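Local coordinates for XRE family transcriptional regulator (Enterobacter cloacae subsp. cloacae, PDB 6B8W), which probably acts as a DNA-binding transcriptional regulator, here represented by its C-terminal metal-binding cupin domain, at residues E41-I46 with V85-L90. Sequence-based numbering, arbitrary orientation.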
ATOM      1  N   GLU A  41      -7.811  -9.221   3.949  1.00 25.24           N
ATOM      2  CA  GLU A  41      -7.768  -7.801   3.711  1.00 25.75           C
ATOM      3  C   GLU A  41      -6.714  -7.117   4.611  1.00 25.77           C
ATOM      4  O   GLU A  41      -6.522  -7.499   5.778  1.00 25.47           O
ATOM      5  CB  GLU A  41      -9.148  -7.151   3.895  1.00 26.60           C
ATOM      6  CG  GLU A  41      -9.120  -5.632   3.715  1.00 27.27           C
ATOM      7  CD  GLU A  41     -10.475  -4.936   3.603  1.00 28.71           C
ATOM      8  OE1 GLU A  41     -11.539  -5.606   3.598  1.00 30.01           O
ATOM      9  OE2 GLU A  41     -10.460  -3.674   3.520  1.00 28.56           O
ATOM     10  N   HIS A  42      -6.001  -6.149   4.032  1.00 25.03           N
ATOM     11  CA  HIS A  42      -5.069  -5.304   4.783  1.00 24.95           C
ATOM     12  C   HIS A  42      -5.581  -3.876   4.599  1.00 24.98           C
ATOM     13  O   HIS A  42      -5.932  -3.477   3.499  1.00 26.83           O
ATOM     14  CB  HIS A  42      -3.627  -5.323   4.234  1.00 25.54           C
ATOM     15  CG  HIS A  42      -2.876  -6.600   4.439  1.00 26.70           C
ATOM     16  ND1 HIS A  42      -3.063  -7.710   3.645  1.00 27.08           N
ATOM     17  CD2 HIS A  42      -1.879  -6.920   5.304  1.00 27.24           C
ATOM     18  CE1 HIS A  42      -2.236  -8.668   4.028  1.00 27.87           C
ATOM     19  NE2 HIS A  42      -1.505  -8.215   5.034  1.00 27.50           N
ATOM     20  N   VAL A  43      -5.626  -3.123   5.677  1.00 24.09           N
ATOM     21  CA  VAL A  43      -5.940  -1.705   5.626  1.00 24.02           C
ATOM     22  C   VAL A  43      -4.701  -1.001   6.165  1.00 23.87           C
ATOM     23  O   VAL A  43      -4.147  -1.416   7.203  1.00 23.25           O
ATOM     24  CB  VAL A  43      -7.154  -1.351   6.491  1.00 24.67           C
ATOM     25  CG1 VAL A  43      -7.264   0.152   6.719  1.00 25.39           C
ATOM     26  CG2 VAL A  43      -8.426  -1.867   5.831  1.00 24.97           C
ATOM     27  N   VAL A  44      -4.248   0.017   5.435  0.60 23.85           N
ATOM     28  CA  VAL A  44      -3.125   0.859   5.836  0.60 23.86           C
ATOM     29  C   VAL A  44      -3.581   2.299   5.673  0.60 23.66           C
ATOM     30  O   VAL A  44      -4.081   2.678   4.610  0.60 23.80           O
ATOM     31  CB  VAL A  44      -1.875   0.637   4.958  0.60 25.02           C
ATOM     32  CG1 VAL A  44      -0.759   1.603   5.353  0.60 25.59           C
ATOM     33  CG2 VAL A  44      -1.398  -0.802   5.059  0.60 25.61           C
ATOM     34  N   VAL A  45      -3.448   3.097   6.725  1.00 23.46           N
ATOM     35  CA  VAL A  45      -3.834   4.513   6.652  1.00 24.23           C
ATOM     36  C   VAL A  45      -2.706   5.303   5.998  1.00 25.05           C
ATOM     37  O   VAL A  45      -1.546   5.128   6.337  1.00 24.87           O
ATOM     38  CB  VAL A  45      -4.167   5.073   8.049  1.00 24.22           C
ATOM     39  CG1 VAL A  45      -4.463   6.568   8.011  1.00 25.01           C
ATOM     40  CG2 VAL A  45      -5.374   4.332   8.623  1.00 24.52           C
ATOM     41  N   ILE A  46      -3.066   6.169   5.059  1.00 26.59           N
ATOM     42  CA  ILE A  46      -2.104   6.994   4.338  1.00 28.56           C
ATOM     43  C   ILE A  46      -2.076   8.378   4.964  1.00 28.88           C
ATOM     44  O   ILE A  46      -1.011   8.860   5.333  1.00 28.51           O
ATOM     45  CB  ILE A  46      -2.450   7.077   2.836  1.00 28.92           C
ATOM     46  CG1 ILE A  46      -2.593   5.668   2.239  1.00 28.57           C
ATOM     47  CG2 ILE A  46      -1.417   7.896   2.091  1.00 29.93           C
ATOM     48  CD1 ILE A  46      -1.452   4.720   2.513  1.00 29.01           C
ATOM     49  N   VAL A  85     -10.128  11.013   5.395  1.00 28.12           N
ATOM     50  CA  VAL A  85      -9.097  10.017   5.712  1.00 27.15           C
ATOM     51  C   VAL A  85      -8.851   9.223   4.441  1.00 26.86           C
ATOM     52  O   VAL A  85      -9.797   8.791   3.783  1.00 26.17           O
ATOM     53  CB  VAL A  85      -9.448   9.091   6.885  1.00 27.79           C
ATOM     54  CG1 VAL A  85     -10.749   8.330   6.647  1.00 28.37           C
ATOM     55  CG2 VAL A  85      -8.307   8.117   7.165  1.00 26.51           C
ATOM     56  N   HIS A  86      -7.571   9.094   4.081  1.00 25.07           N
ATOM     57  CA  HIS A  86      -7.143   8.367   2.906  1.00 25.41           C
ATOM     58  C   HIS A  86      -6.484   7.073   3.368  1.00 25.45           C
ATOM     59  O   HIS A  86      -5.559   7.105   4.167  1.00 24.91           O
ATOM     60  CB  HIS A  86      -6.144   9.223   2.117  1.00 26.26           C
ATOM     61  CG  HIS A  86      -5.603   8.561   0.885  1.00 26.70           C
ATOM     62  ND1 HIS A  86      -4.404   8.935   0.318  1.00 28.17           N
ATOM     63  CD2 HIS A  86      -6.062   7.524   0.146  1.00 26.46           C
ATOM     64  CE1 HIS A  86      -4.169   8.189  -0.748  1.00 29.68           C
ATOM     65  NE2 HIS A  86      -5.151   7.306  -0.861  1.00 28.69           N
ATOM     66  N   PHE A  87      -6.985   5.933   2.904  1.00 24.74           N
ATOM     67  CA  PHE A  87      -6.375   4.667   3.275  1.00 23.85           C
ATOM     68  C   PHE A  87      -6.336   3.745   2.081  1.00 23.13           C
ATOM     69  O   PHE A  87      -6.952   4.017   1.060  1.00 23.06           O
ATOM     70  CB  PHE A  87      -7.074   4.019   4.475  1.00 23.19           C
ATOM     71  CG  PHE A  87      -8.515   3.647   4.239  1.00 24.09           C
ATOM     72  CD1 PHE A  87      -9.523   4.585   4.402  1.00 24.76           C
ATOM     73  CD2 PHE A  87      -8.860   2.349   3.895  1.00 24.44           C
ATOM     74  CE1 PHE A  87     -10.846   4.239   4.206  1.00 26.49           C
ATOM     75  CE2 PHE A  87     -10.185   1.988   3.696  1.00 25.99           C
ATOM     76  CZ  PHE A  87     -11.190   2.930   3.858  1.00 26.28           C
ATOM     77  N   HIS A  88      -5.520   2.704   2.176  1.00 22.61           N
ATOM     78  CA  HIS A  88      -5.497   1.682   1.144  1.00 23.28           C
ATOM     79  C   HIS A  88      -6.102   0.426   1.701  1.00 23.81           C
ATOM     80  O   HIS A  88      -5.933   0.111   2.888  1.00 23.95           O
ATOM     81  CB  HIS A  88      -4.099   1.299   0.647  1.00 24.06           C
ATOM     82  CG  HIS A  88      -3.360   2.383  -0.055  1.00 25.39           C
ATOM     83  ND1 HIS A  88      -2.022   2.264  -0.374  1.00 26.09           N
ATOM     84  CD2 HIS A  88      -3.739   3.614  -0.463  1.00 26.07           C
ATOM     85  CE1 HIS A  88      -1.619   3.367  -0.973  1.00 27.37           C
ATOM     86  NE2 HIS A  88      -2.633   4.209  -1.026  1.00 26.39           N
ATOM     87  N   SER A  89      -6.795  -0.295   0.830  1.00 24.61           N
ATOM     88  CA  SER A  89      -7.389  -1.569   1.161  1.00 25.08           C
ATOM     89  C   SER A  89      -6.817  -2.570   0.178  1.00 25.80           C
ATOM     90  O   SER A  89      -7.016  -2.441  -1.023  1.00 27.00           O
ATOM     91  CB  SER A  89      -8.910  -1.498   1.059  1.00 26.27           C
ATOM     92  OG  SER A  89      -9.482  -2.794   1.111  1.00 28.25           O
ATOM     93  N   LEU A  90      -6.071  -3.541   0.691  1.00 24.81           N
ATOM     94  CA  LEU A  90      -5.484  -4.581  -0.132  1.00 26.08           C
ATOM     95  C   LEU A  90      -6.276  -5.846   0.087  1.00 25.67           C
ATOM     96  O   LEU A  90      -6.583  -6.191   1.221  1.00 26.00           O
ATOM     97  CB  LEU A  90      -4.035  -4.836   0.260  1.00 27.69           C
ATOM     98  CG  LEU A  90      -2.998  -3.749  -0.052  1.00 29.67           C
ATOM     99  CD1 LEU A  90      -3.238  -2.474   0.720  1.00 30.06           C
ATOM    100  CD2 LEU A  90      -1.643  -4.322   0.316  1.00 31.80           C
TER
HETATM  101  O   HOH W   1      -4.744  -8.539   1.631  1.00 28.67           O
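I46 lies against two histidines of the neighbouring strand. Its CD1 sits 3.7 Å from the centroid of the H88 ring, over the centre of one face. Its CB covers one face of the H86 ring nearer the rim, 4.0 Å from the centroid. The branching at CB serves both rings: CG1, anti to the carbonyl carbon (chi1 -54°), carries CD1 onto H88, while CG2 comes to 3.6 Å from H86 ND1. H86 NE2 meets the edge of the H88 ring and is hydrogen-bonded to S21 of strand 17-24. I46 also packs on I46 of the second subunit.

On the other face of the sheet, E41 reaches S89. The glutamate chain is extended, with CG anti to its own N (chi1 177°). S89 OG donates to E41 OE2 at 2.7 Å, from well above the carboxylate plane. Y77 OH also bonds to OE2, so two hydroxyl partners hold this oxygen. On the same face, V43 CG1 meets F87 CD2 obliquely at 3.9 Å, and both side chains touch L50 of strand 50-54.

The backbones pair antiparallel. H42 with L90 and V44 with H88 are hydrogen-bonded pairs, and I46 N bonds to H86 O at 2.8 Å. E41, H75 and Y77 are manganese ligands, although no manganese is bound to this chain here. S89 probably helps to position E41 as a second-shell residue, in the jelly-roll beta-barrel of a cupin domain.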